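Long-range contacts in acyl-coa oxidase (Arabidopsis thaliana, PDB 1W07), which oxidises long- and medium-chain acyl-CoAs to 2-trans-enoyl-CoAs with FAD, passing the electrons to oxygen to give hydrogen peroxide in peroxisomal fatty-acid breakdown: residues Thr194-Tyr199 and Glu264-Val268; His202-Val206 and Ile249-Leu255; Ala292-Ser297 and Ser340-Arg345; Phe346-Trp350 and Lys534-Lys538. The protein carries 1 engineered substitution. One frame throughout, in Å; residues are numbered along the deposited sequence.

Contact 1: residues Thr194-Tyr199 and Glu264-Val268; sequences TNGKDY and EGEYV
Thr194 and Gly265 bring the two backbones nearest, their CA atoms 5.9 Å apart where a tight turn, Thr194 to Lys197, meets the loop that leads into strand 267-269. The hydroxyl of Thr194 donates to the carbonyl of Gly265, OG1 to O at 2.7 Å, approaching 28° out of the carbonyl plane. A chi1 of -174° turns OG1 onto this loop carbonyl, with CG2 at the edge of the same contact. Asn195 adds a second polar link: its ND2 gives a hydrogen bond of 3.2 Å to OE2 of Glu266, which is met from above the carboxylate plane. Its OD1 lies 2.9 Å from Gly265 O, but both are acceptors and make no bond. A CB on Gly265, which has positive phi, would come tight against Thr194 OG1 and Asn195 OD1. The turn is of type I' and closes a two-residue beta hairpin between strands 185-194 and 197-207 of the middle, beta-rich domain; Thr194 and Lys197 exchange N-H to O bonds at its mouth. Beyond it, Tyr199 and Tyr267 form an offset stack, ring centroids 4.3 Å apart and planes at 22°. The side chains slide past each other in opposite directions, and each CB lies over the partner's ring in a CH-pi contact, Tyr267 CB 3.7 Å from the Tyr199 centroid. Lys197 CG lies on the opposite face, so the Tyr199 ring is held between it and Tyr267. The Tyr267 hydroxyl reaches past the stack to hydrogen-bond Ser259 and His202.

Contact 2: residues His202-Val206 and Ile249-Leu255; sequences HGFIV and IPRDQML
Ile205 and Gln253 are joined by a nearly straight backbone hydrogen bond, Ile205 N to Gln253 O at 2.8 Å with an N-H to acceptor angle of 175°. A second, Leu255 N to Gly203 O at 3.0 Å, lies two residues further along, and between the two Phe204 and Met254 sit as a non-hydrogen-bonded antiparallel pair, their CA atoms 4.4 Å apart. The Gly203 carbonyl is gripped twice, for a water donates to it and also to Leu255 O, tying both backbones through one molecule. Around this bridge Met254 packs at a slant on Phe204, CG 3.4 Å from CE1. With CG anti to the backbone N (chi1 174°), Met254 CB and CG come up against the CD1-CE1 side of the ring; SD, 5.0 Å from the Phe204 centroid and well off the ring normal, makes a Met-aromatic contact. The Met254 methyl goes on to His202, whose NE2 is hydrogen-bonded to Tyr267 and whose ND1 is held by Gly200 O. Next to the backbone of Phe204, Ile249 CD1 reaches Phe204 CB, and Ile249 CG2 meets Val206 CG1 at 4.0 Å. Ile205 and Leu255 meet at about a right angle, CD1 to CD2. Further out, Phe162 stands edge-to-face to Phe204, Leu192 packs on Phe204 and Met254, and Gln118 bonds the carbonyl of Met254. This single bridge, formed where the chain leaves a 3-10 turn and runs beside strand 197-207, belongs to the beta domain shared by acyl-CoA oxidases and dehydrogenases, near the FAD-binding residues Tyr135 and Gln137.

Contact 3: residues Ala292-Ser297 and Ser340-Arg345; sequences ASNALS and SAYAFR
Arg345 reaches across from one helix to meet Ser293 and Asn294 on the other, its NH1 donating to both. The serine OG lies in the guanidinium plane, 3.2 Å from NH1 along an almost straight bond. Asn294 OD1 is as far from NH1, also at the guanidinium edge, but the amide stands 86° to the guanidinium, and the donor comes from above its carbonyl plane. The arginine gets there by leaving the helix with CG anti to N (chi1 -169°) and bending at chi2, which lays CD 3.2 Å from Ser293 OG. That hydroxyl also bonds Ala290 O within its own helix, and Arg345 NE binds Trp25 O while the charged group makes a cation-pi contact with the Trp25 ring. A leucine in place of Arg345 would probably leave Ser293 OG and Asn294 OD1 without their shared donor and Trp25 without its cation. The helices run antiparallel at 164°, their axes 8.4 Å apart, as two members of the helical bundle of the C-alpha1 domain. Small residues let them come close: Ser293 and Ala341 have CA atoms 5.0 Å apart. Beside this close approach Leu296 CD2 rests against Ser340 CB and the backbone N of Ala341, and approaches the Phe344 ring obliquely, 4.0 Å from CE2. Ala292 CB approaches the same ring, which Thr388 and Ala387 of helix 370-398 also pack against.

Contact 4: residues Phe346-Trp350 and Lys534-Lys538; sequences FVGEW and KFIAK
Two helices of different alpha-helical regions cross almost at right angles (89°) where Phe346 meets Phe535 and Lys538: helix 328-363 of the C-alpha1 domain and the C-terminal end of helix 516-538, their axes 9.4 Å apart. The Phe346 ring sits in the angle. Its CE1 edge points at the face of Phe535 in an offset edge-to-face pair, CE1 to CE2 at 3.4 Å with planes 70° apart, and one of its own faces receives Lys538 CG over the centre, 3.7 Å from the centroid. Lys538 then continues to Glu349: bent at chi2 (65°), its chain passes over the Phe346 ring and delivers NZ to the syn lone pair of Glu349 OE1 at 2.8 Å, a salt bridge. A water joins Glu349 OE2 to the same ammonium, and Gln541 OE1 accepts from it too. On the far flank Lys534 lies over Trp350. NZ stands 3.5 Å from the centroid of the five-membered ring, a cation-pi contact, with CE over the same ring. An alanine in place of Trp350 would probably strip the Lys534 ammonium of its aromatic partner and open a gap beside Leu380, which packs on the indole. Both lysines thus work twice, laying methylenes on aromatic rings while their charged ends go to an acid or to a pi cloud. The chemistry implies that the crossing combines ring packing with two charged contacts, one to a carboxylate and one to an indole face, with the indole electrons probably steadying an ammonium that Trp350 NE1, itself a donor, cannot bond.

How the contacts relate
Contacts 1 and 2 share strand 197-207 in the beta domain, contact 2 nested within the chain loop that contact 1 closes; their centres are 14 Å apart, and Tyr267 OH meets His202 NE2 between them. Contacts 3 and 4 share helix 328-363 in the helical part, with centres 12 Å apart; Phe535 packs on Ala343 and Tyr342, linking the C-alpha1 bundle to the helices that follow. The two pairs come in series along the chain and do not touch, their centres about 39 to 47 Å apart. Strand 267-269 is followed, after a short connection, by helix 278-309; the beta contacts close before the helical ones open, consistent with separately packed domains.

Contact 1: residues Thr194-Tyr199 and Glu264-Val268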
loop_
_atom_site.group_PDB
_atom_site.type_symbol
_atom_site.label_atom_id
_atom_site.label_comp_id
_atom_site.label_asym_id
_atom_site.label_seq_id
_atom_site.Cartn_x
_atom_site.Cartn_y
_atom_site.Cartn_z
ATOM N N THR B 194 44.845 -3.037 -5.349
ATOM C CA THR B 194 46.249 -2.903 -4.973
ATOM C C THR B 194 47.049 -4.005 -5.661
ATOM O O THR B 194 46.566 -5.129 -5.830
ATOM C CB THR B 194 46.441 -3.007 -3.442
ATOM O OG1 THR B 194 47.807 -2.736 -3.114
ATOM C CG2 THR B 194 46.078 -4.393 -2.944
ATOM N N ASN B 195 48.272 -3.678 -6.063
ATOM C CA ASN B 195 49.126 -4.643 -6.752
ATOM C C ASN B 195 48.444 -5.175 -8.012
ATOM O O ASN B 195 48.583 -6.347 -8.358
ATOM C CB ASN B 195 49.483 -5.801 -5.815
ATOM C CG ASN B 195 50.721 -5.517 -4.982
ATOM O OD1 ASN B 195 50.920 -4.401 -4.501
ATOM N ND2 ASN B 195 51.554 -6.534 -4.797
ATOM N N GLY B 196 47.702 -4.303 -8.690
ATOM C CA GLY B 196 47.017 -4.693 -9.910
ATOM C C GLY B 196 45.968 -5.772 -9.729
ATOM O O GLY B 196 45.647 -6.500 -10.668
ATOM N N LYS B 197 45.417 -5.876 -8.527
ATOM C CA LYS B 197 44.405 -6.889 -8.272
ATOM C C LYS B 197 43.205 -6.328 -7.521
ATOM O O LYS B 197 43.353 -5.454 -6.670
ATOM C CB LYS B 197 45.010 -8.043 -7.468
ATOM C CG LYS B 197 44.030 -9.176 -7.200
ATOM C CD LYS B 197 44.699 -10.356 -6.506
ATOM C CE LYS B 197 43.750 -11.543 -6.410
ATOM N NZ LYS B 197 43.321 -11.997 -7.762
ATOM N N ASP B 198 42.023 -6.842 -7.850
ATOM C CA ASP B 198 40.768 -6.443 -7.211
ATOM C C ASP B 198 40.519 -7.406 -6.047
ATOM O O ASP B 198 40.295 -8.596 -6.264
ATOM C CB ASP B 198 39.615 -6.554 -8.218
ATOM C CG ASP B 198 38.312 -5.960 -7.697
ATOM O OD1 ASP B 198 37.997 -6.146 -6.502
ATOM O OD2 ASP B 198 37.597 -5.317 -8.496
ATOM N N TYR B 199 40.548 -6.902 -4.817
ATOM C CA TYR B 199 40.336 -7.750 -3.647
ATOM C C TYR B 199 38.933 -7.688 -3.045
ATOM O O TYR B 199 38.711 -8.136 -1.918
ATOM C CB TYR B 199 41.363 -7.417 -2.559
ATOM C CG TYR B 199 42.760 -7.895 -2.877
ATOM C CD1 TYR B 199 43.636 -7.114 -3.633
ATOM C CD2 TYR B 199 43.201 -9.142 -2.441
ATOM C CE1 TYR B 199 44.923 -7.568 -3.943
ATOM C CE2 TYR B 199 44.478 -9.606 -2.746
ATOM C CZ TYR B 199 45.332 -8.816 -3.494
ATOM O OH TYR B 199 46.597 -9.273 -3.789
ATOM N N GLU B 264 53.726 -1.184 1.466
ATOM C CA GLU B 264 54.178 -1.593 0.136
ATOM C C GLU B 264 53.029 -2.085 -0.741
ATOM O O GLU B 264 53.257 -2.646 -1.813
ATOM C CB GLU B 264 55.235 -2.693 0.227
ATOM C CG GLU B 264 56.557 -2.226 0.793
ATOM C CD GLU B 264 57.656 -3.224 0.553
ATOM O OE1 GLU B 264 57.470 -4.410 0.910
ATOM O OE2 GLU B 264 58.711 -2.824 0.012
ATOM N N GLY B 265 51.798 -1.885 -0.283
ATOM C CA GLY B 265 50.646 -2.303 -1.065
ATOM C C GLY B 265 50.312 -3.784 -1.019
ATOM O O GLY B 265 49.653 -4.300 -1.921
ATOM N N GLU B 266 50.759 -4.469 0.026
ATOM C CA GLU B 266 50.487 -5.887 0.170
ATOM C C GLU B 266 49.175 -6.108 0.910
ATOM O O GLU B 266 48.957 -5.546 1.984
ATOM C CB GLU B 266 51.618 -6.575 0.938
ATOM C CG GLU B 266 52.930 -6.654 0.178
ATOM C CD GLU B 266 52.812 -7.464 -1.095
ATOM O OE1 GLU B 266 52.255 -8.582 -1.036
ATOM O OE2 GLU B 266 53.277 -6.989 -2.153
ATOM N N TYR B 267 48.296 -6.918 0.328
ATOM C CA TYR B 267 47.016 -7.224 0.947
ATOM C C TYR B 267 47.246 -8.390 1.888
ATOM O O TYR B 267 47.558 -9.494 1.443
ATOM C CB TYR B 267 45.982 -7.629 -0.109
ATOM C CG TYR B 267 44.602 -7.885 0.469
ATOM C CD1 TYR B 267 43.755 -6.826 0.787
ATOM C CD2 TYR B 267 44.158 -9.184 0.729
ATOM C CE1 TYR B 267 42.497 -7.049 1.350
ATOM C CE2 TYR B 267 42.902 -9.418 1.296
ATOM C CZ TYR B 267 42.077 -8.341 1.602
ATOM O OH TYR B 267 40.828 -8.546 2.148
ATOM N N VAL B 268 47.086 -8.152 3.185
ATOM C CA VAL B 268 47.296 -9.206 4.172
ATOM C C VAL B 268 46.131 -9.355 5.157
ATOM O O VAL B 268 45.867 -8.456 5.959
ATOM C CB VAL B 268 48.586 -8.947 4.985
ATOM C CG1 VAL B 268 48.944 -10.185 5.786
ATOM C CG2 VAL B 268 49.729 -8.546 4.049
#

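Contact 2: residues His202-Val206 and Ile249-Leu255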
loop_
_atom_site.group_PDB
_atom_site.type_symbol
_atom_site.label_atom_id
_atom_site.label_comp_id
_atom_site.label_asym_id
_atom_site.label_seq_id
_atom_site.Cartn_x
_atom_site.Cartn_y
_atom_site.Cartn_z
ATOM N N HIS B 202 35.477 -3.215 0.313
ATOM C CA HIS B 202 36.000 -2.863 1.627
ATOM C C HIS B 202 35.487 -1.488 2.037
ATOM O O HIS B 202 35.002 -0.724 1.201
ATOM C CB HIS B 202 37.531 -2.843 1.613
ATOM C CG HIS B 202 38.158 -4.202 1.612
ATOM N ND1 HIS B 202 38.204 -5.001 0.491
ATOM C CD2 HIS B 202 38.718 -4.924 2.613
ATOM C CE1 HIS B 202 38.763 -6.158 0.800
ATOM N NE2 HIS B 202 39.082 -6.138 2.082
ATOM N N GLY B 203 35.609 -1.184 3.327
ATOM C CA GLY B 203 35.162 0.098 3.847
ATOM C C GLY B 203 36.312 1.076 4.036
ATOM O O GLY B 203 37.371 0.715 4.557
ATOM N N PHE B 204 36.090 2.320 3.619
ATOM C CA PHE B 204 37.086 3.379 3.707
ATOM C C PHE B 204 36.462 4.658 4.276
ATOM O O PHE B 204 35.363 5.046 3.887
ATOM C CB PHE B 204 37.644 3.682 2.311
ATOM C CG PHE B 204 38.268 2.494 1.627
ATOM C CD1 PHE B 204 39.651 2.321 1.629
ATOM C CD2 PHE B 204 37.472 1.539 0.988
ATOM C CE1 PHE B 204 40.234 1.216 1.004
ATOM C CE2 PHE B 204 38.045 0.432 0.363
ATOM C CZ PHE B 204 39.433 0.270 0.371
ATOM N N ILE B 205 37.162 5.310 5.198
ATOM C CA ILE B 205 36.667 6.559 5.778
ATOM C C ILE B 205 37.085 7.696 4.863
ATOM O O ILE B 205 38.254 7.812 4.505
ATOM C CB ILE B 205 37.255 6.803 7.187
ATOM C CG1 ILE B 205 36.736 5.735 8.151
ATOM C CG2 ILE B 205 36.897 8.217 7.683
ATOM C CD1 ILE B 205 37.341 5.804 9.532
ATOM N N VAL B 206 36.118 8.524 4.477
ATOM C CA VAL B 206 36.393 9.647 3.590
ATOM C C VAL B 206 35.721 10.924 4.083
ATOM O O VAL B 206 34.544 10.909 4.448
ATOM C CB VAL B 206 35.876 9.368 2.174
ATOM C CG1 VAL B 206 36.374 10.438 1.228
ATOM C CG2 VAL B 206 36.312 7.974 1.725
ATOM N N ILE B 249 42.872 9.676 -0.006
ATOM C CA ILE B 249 42.776 9.578 1.443
ATOM C C ILE B 249 43.954 8.770 1.968
ATOM O O ILE B 249 44.499 7.925 1.260
ATOM C CB ILE B 249 41.484 8.861 1.889
ATOM C CG1 ILE B 249 41.483 7.434 1.328
ATOM C CG2 ILE B 249 40.260 9.646 1.431
ATOM C CD1 ILE B 249 40.441 6.528 1.951
ATOM N N PRO B 250 44.361 9.024 3.220
ATOM C CA PRO B 250 45.484 8.295 3.821
ATOM C C PRO B 250 45.217 6.787 3.840
ATOM O O PRO B 250 44.089 6.343 4.069
ATOM C CB PRO B 250 45.555 8.886 5.225
ATOM C CG PRO B 250 45.125 10.305 5.006
ATOM C CD PRO B 250 43.923 10.122 4.104
ATOM N N ARG B 251 46.264 6.009 3.595
ATOM C CA ARG B 251 46.150 4.559 3.587
ATOM C C ARG B 251 45.547 4.042 4.891
ATOM O O ARG B 251 44.839 3.034 4.903
ATOM C CB ARG B 251 47.535 3.935 3.377
ATOM C CG ARG B 251 47.557 2.414 3.365
ATOM C CD ARG B 251 48.977 1.878 3.153
ATOM N NE ARG B 251 49.866 2.237 4.260
ATOM C CZ ARG B 251 49.844 1.662 5.460
ATOM N NH1 ARG B 251 48.987 0.681 5.715
ATOM N NH2 ARG B 251 50.655 2.090 6.415
ATOM N N ASP B 252 45.823 4.739 5.987
ATOM C CA ASP B 252 45.321 4.312 7.282
ATOM C C ASP B 252 43.837 4.608 7.484
ATOM O O ASP B 252 43.280 4.288 8.535
ATOM C CB ASP B 252 46.151 4.958 8.396
ATOM C CG ASP B 252 45.842 6.424 8.572
ATOM O OD1 ASP B 252 45.688 7.135 7.552
ATOM O OD2 ASP B 252 45.766 6.873 9.730
ATOM N N GLN B 253 43.194 5.216 6.491
ATOM C CA GLN B 253 41.771 5.512 6.608
ATOM C C GLN B 253 40.922 4.346 6.092
ATOM O O GLN B 253 39.692 4.422 6.013
ATOM C CB GLN B 253 41.423 6.819 5.891
ATOM C CG GLN B 253 41.322 8.009 6.852
ATOM C CD GLN B 253 41.044 9.332 6.160
ATOM O OE1 GLN B 253 40.121 9.446 5.357
ATOM N NE2 GLN B 253 41.848 10.340 6.470
ATOM N N MET B 254 41.601 3.256 5.757
ATOM C CA MET B 254 40.929 2.050 5.303
ATOM C C MET B 254 40.665 1.219 6.549
ATOM O O MET B 254 41.596 0.918 7.294
ATOM C CB MET B 254 41.825 1.241 4.363
ATOM C CG MET B 254 41.231 -0.113 3.971
ATOM S SD MET B 254 42.431 -1.291 3.276
ATOM C CE MET B 254 41.815 -2.815 3.899
ATOM N N LEU B 255 39.406 0.859 6.785
ATOM C CA LEU B 255 39.071 0.049 7.954
ATOM C C LEU B 255 39.859 -1.248 7.821
ATOM O O LEU B 255 39.602 -2.050 6.926
ATOM C CB LEU B 255 37.563 -0.225 7.996
ATOM C CG LEU B 255 36.671 1.022 8.092
ATOM C CD1 LEU B 255 35.199 0.637 8.059
ATOM C CD2 LEU B 255 36.995 1.774 9.373
HETATM O O HOH W 1 38.053 -2.026 4.707
#

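Contact 3: residues Ala292-Ser297 and Ser340-Arg345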
loop_
_atom_site.group_PDB
_atom_site.type_symbol
_atom_site.label_atom_id
_atom_site.label_comp_id
_atom_site.label_asym_id
_atom_site.label_seq_id
_atom_site.Cartn_x
_atom_site.Cartn_y
_atom_site.Cartn_z
ATOM N N ALA B 292 9.417 -3.432 13.275
ATOM C CA ALA B 292 8.171 -3.882 12.666
ATOM C C ALA B 292 7.018 -3.863 13.665
ATOM O O ALA B 292 5.937 -3.364 13.355
ATOM C CB ALA B 292 8.341 -5.293 12.098
ATOM N N SER B 293 7.244 -4.405 14.862
ATOM C CA SER B 293 6.182 -4.424 15.866
ATOM C C SER B 293 5.819 -3.000 16.262
ATOM O O SER B 293 4.646 -2.692 16.478
ATOM C CB SER B 293 6.601 -5.248 17.093
ATOM O OG SER B 293 7.672 -4.652 17.781
ATOM N N ASN B 294 6.820 -2.127 16.340
ATOM C CA ASN B 294 6.571 -0.726 16.680
ATOM C C ASN B 294 5.603 -0.102 15.676
ATOM O O ASN B 294 4.542 0.385 16.053
ATOM C CB ASN B 294 7.877 0.094 16.677
ATOM C CG ASN B 294 8.710 -0.107 17.930
ATOM O OD1 ASN B 294 8.197 -0.049 19.053
ATOM N ND2 ASN B 294 10.007 -0.314 17.749
ATOM N N ALA B 295 5.974 -0.124 14.395
ATOM C CA ALA B 295 5.145 0.466 13.350
ATOM C C ALA B 295 3.779 -0.200 13.224
ATOM O O ALA B 295 2.756 0.488 13.104
ATOM C CB ALA B 295 5.884 0.437 11.985
ATOM N N LEU B 296 3.740 -1.532 13.272
ATOM C CA LEU B 296 2.464 -2.222 13.113
ATOM C C LEU B 296 1.505 -1.893 14.237
ATOM O O LEU B 296 0.334 -1.600 13.985
ATOM C CB LEU B 296 2.669 -3.739 13.007
ATOM C CG LEU B 296 1.422 -4.583 12.725
ATOM C CD1 LEU B 296 0.705 -4.056 11.487
ATOM C CD2 LEU B 296 1.811 -6.050 12.534
ATOM N N SER B 297 1.995 -1.936 15.472
ATOM C CA SER B 297 1.172 -1.620 16.641
ATOM C C SER B 297 0.622 -0.196 16.555
ATOM O O SER B 297 -0.489 0.061 17.019
ATOM C CB SER B 297 1.985 -1.758 17.933
ATOM O OG SER B 297 3.079 -0.845 17.980
ATOM N N SER B 340 -0.526 -10.107 14.991
ATOM C CA SER B 340 0.801 -10.054 14.362
ATOM C C SER B 340 1.714 -9.059 15.063
ATOM O O SER B 340 2.927 -9.261 15.126
ATOM C CB SER B 340 0.700 -9.668 12.878
ATOM O OG SER B 340 0.028 -10.644 12.093
ATOM N N ALA B 341 1.144 -7.968 15.563
ATOM C CA ALA B 341 1.953 -6.984 16.276
ATOM C C ALA B 341 2.592 -7.671 17.482
ATOM O O ALA B 341 3.798 -7.573 17.683
ATOM C CB ALA B 341 1.086 -5.800 16.725
ATOM N N TYR B 342 1.798 -8.377 18.285
ATOM C CA TYR B 342 2.369 -9.071 19.440
ATOM C C TYR B 342 3.295 -10.208 18.987
ATOM O O TYR B 342 4.362 -10.430 19.557
ATOM C CB TYR B 342 1.261 -9.622 20.334
ATOM C CG TYR B 342 0.612 -8.578 21.230
ATOM C CD1 TYR B 342 -0.268 -7.629 20.710
ATOM C CD2 TYR B 342 0.879 -8.543 22.596
ATOM C CE1 TYR B 342 -0.876 -6.671 21.534
ATOM C CE2 TYR B 342 0.293 -7.593 23.432
ATOM C CZ TYR B 342 -0.588 -6.659 22.896
ATOM O OH TYR B 342 -1.182 -5.724 23.711
ATOM N N ALA B 343 2.885 -10.928 17.952
ATOM C CA ALA B 343 3.702 -12.008 17.439
ATOM C C ALA B 343 5.096 -11.500 17.033
ATOM O O ALA B 343 6.110 -12.131 17.358
ATOM C CB ALA B 343 3.009 -12.668 16.263
ATOM N N PHE B 344 5.153 -10.365 16.337
ATOM C CA PHE B 344 6.428 -9.794 15.888
ATOM C C PHE B 344 7.217 -9.220 17.050
ATOM O O PHE B 344 8.446 -9.208 17.038
ATOM C CB PHE B 344 6.208 -8.716 14.824
ATOM C CG PHE B 344 5.563 -9.221 13.559
ATOM C CD1 PHE B 344 5.458 -10.589 13.293
ATOM C CD2 PHE B 344 5.088 -8.316 12.617
ATOM C CE1 PHE B 344 4.886 -11.040 12.102
ATOM C CE2 PHE B 344 4.524 -8.748 11.433
ATOM C CZ PHE B 344 4.419 -10.118 11.169
ATOM N N ARG B 345 6.515 -8.735 18.066
ATOM C CA ARG B 345 7.175 -8.215 19.266
ATOM C C ARG B 345 7.932 -9.382 19.968
ATOM O O ARG B 345 9.116 -9.272 20.303
ATOM C CB ARG B 345 6.096 -7.651 20.201
ATOM C CG ARG B 345 6.607 -6.841 21.369
ATOM C CD ARG B 345 7.239 -5.574 20.858
ATOM N NE ARG B 345 7.433 -4.605 21.922
ATOM C CZ ARG B 345 7.747 -3.333 21.706
ATOM N NH1 ARG B 345 7.896 -2.882 20.461
ATOM N NH2 ARG B 345 7.919 -2.512 22.731
#

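Contact 4: residues Phe346-Trp350 and Lys534-Lys538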
loop_
_atom_site.group_PDB
_atom_site.type_symbol
_atom_site.label_atom_id
_atom_site.label_comp_id
_atom_site.label_asym_id
_atom_site.label_seq_id
_atom_site.Cartn_x
_atom_site.Cartn_y
_atom_site.Cartn_z
ATOM N N PHE B 346 7.240 -10.505 20.172
ATOM C CA PHE B 346 7.839 -11.666 20.833
ATOM C C PHE B 346 8.963 -12.298 19.992
ATOM O O PHE B 346 10.005 -12.700 20.531
ATOM C CB PHE B 346 6.743 -12.695 21.152
ATOM C CG PHE B 346 5.690 -12.182 22.123
ATOM C CD1 PHE B 346 4.361 -12.589 22.020
ATOM C CD2 PHE B 346 6.027 -11.270 23.125
ATOM C CE1 PHE B 346 3.383 -12.089 22.893
ATOM C CE2 PHE B 346 5.065 -10.762 24.005
ATOM C CZ PHE B 346 3.733 -11.173 23.885
ATOM N N VAL B 347 8.767 -12.374 18.680
ATOM C CA VAL B 347 9.806 -12.947 17.844
ATOM C C VAL B 347 11.000 -11.996 17.873
ATOM O O VAL B 347 12.146 -12.409 17.722
ATOM C CB VAL B 347 9.317 -13.179 16.383
ATOM C CG1 VAL B 347 9.393 -11.892 15.576
ATOM C CG2 VAL B 347 10.141 -14.289 15.737
ATOM N N GLY B 348 10.719 -10.717 18.092
ATOM C CA GLY B 348 11.778 -9.727 18.167
ATOM C C GLY B 348 12.559 -9.916 19.452
ATOM O O GLY B 348 13.776 -9.704 19.493
ATOM N N GLU B 349 11.864 -10.313 20.515
ATOM C CA GLU B 349 12.524 -10.539 21.803
ATOM C C GLU B 349 13.494 -11.702 21.638
ATOM O O GLU B 349 14.628 -11.650 22.124
ATOM C CB GLU B 349 11.501 -10.906 22.887
ATOM C CG GLU B 349 10.833 -9.716 23.588
ATOM C CD GLU B 349 9.717 -10.147 24.547
ATOM O OE1 GLU B 349 9.794 -11.261 25.111
ATOM O OE2 GLU B 349 8.771 -9.359 24.752
ATOM N N TRP B 350 13.028 -12.755 20.963
ATOM C CA TRP B 350 13.837 -13.945 20.732
ATOM C C TRP B 350 15.058 -13.601 19.886
ATOM O O TRP B 350 16.167 -14.044 20.181
ATOM C CB TRP B 350 13.007 -15.022 20.030
ATOM C CG TRP B 350 13.809 -16.238 19.669
ATOM C CD1 TRP B 350 14.220 -17.234 20.515
ATOM C CD2 TRP B 350 14.342 -16.566 18.381
ATOM N NE1 TRP B 350 14.979 -18.158 19.830
ATOM C CE2 TRP B 350 15.070 -17.774 18.519
ATOM C CE3 TRP B 350 14.279 -15.958 17.119
ATOM C CZ2 TRP B 350 15.728 -18.381 17.441
ATOM C CZ3 TRP B 350 14.940 -16.564 16.045
ATOM C CH2 TRP B 350 15.650 -17.761 16.215
ATOM N N LYS B 534 7.633 -19.324 18.272
ATOM C CA LYS B 534 8.127 -18.410 19.301
ATOM C C LYS B 534 6.994 -17.785 20.114
ATOM O O LYS B 534 7.176 -17.455 21.287
ATOM C CB LYS B 534 8.989 -17.314 18.684
ATOM C CG LYS B 534 10.182 -17.866 17.941
ATOM C CD LYS B 534 11.025 -18.724 18.861
ATOM C CE LYS B 534 12.067 -19.500 18.089
ATOM N NZ LYS B 534 12.892 -20.310 19.021
ATOM N N PHE B 535 5.829 -17.618 19.496
ATOM C CA PHE B 535 4.663 -17.080 20.194
ATOM C C PHE B 535 4.169 -18.149 21.175
ATOM O O PHE B 535 3.860 -17.853 22.326
ATOM C CB PHE B 535 3.556 -16.726 19.192
ATOM C CG PHE B 535 2.595 -15.676 19.681
ATOM C CD1 PHE B 535 1.920 -14.871 18.773
ATOM C CD2 PHE B 535 2.375 -15.482 21.044
ATOM C CE1 PHE B 535 1.038 -13.879 19.213
ATOM C CE2 PHE B 535 1.497 -14.496 21.496
ATOM C CZ PHE B 535 0.826 -13.690 20.573
ATOM N N ILE B 536 4.089 -19.396 20.712
ATOM C CA ILE B 536 3.659 -20.511 21.558
ATOM C C ILE B 536 4.659 -20.691 22.715
ATOM O O ILE B 536 4.280 -21.040 23.835
ATOM C CB ILE B 536 3.579 -21.830 20.738
ATOM C CG1 ILE B 536 2.458 -21.721 19.707
ATOM C CG2 ILE B 536 3.374 -23.028 21.667
ATOM C CD1 ILE B 536 2.299 -22.947 18.822
ATOM N N ALA B 537 5.938 -20.447 22.439
ATOM C CA ALA B 537 6.965 -20.578 23.465
ATOM C C ALA B 537 6.808 -19.462 24.489
ATOM O O ALA B 537 7.059 -19.651 25.681
ATOM C CB ALA B 537 8.352 -20.511 22.839
ATOM N N LYS B 538 6.390 -18.293 24.018
ATOM C CA LYS B 538 6.223 -17.150 24.900
ATOM C C LYS B 538 5.161 -17.431 25.946
ATOM O O LYS B 538 5.290 -17.008 27.099
ATOM C CB LYS B 538 5.828 -15.913 24.095
ATOM C CG LYS B 538 5.637 -14.658 24.944
ATOM C CD LYS B 538 6.942 -14.217 25.594
ATOM C CE LYS B 538 6.744 -12.959 26.432
ATOM N NZ LYS B 538 8.035 -12.467 26.986
HETATM O O HOH W 2 7.522 -9.512 27.108
#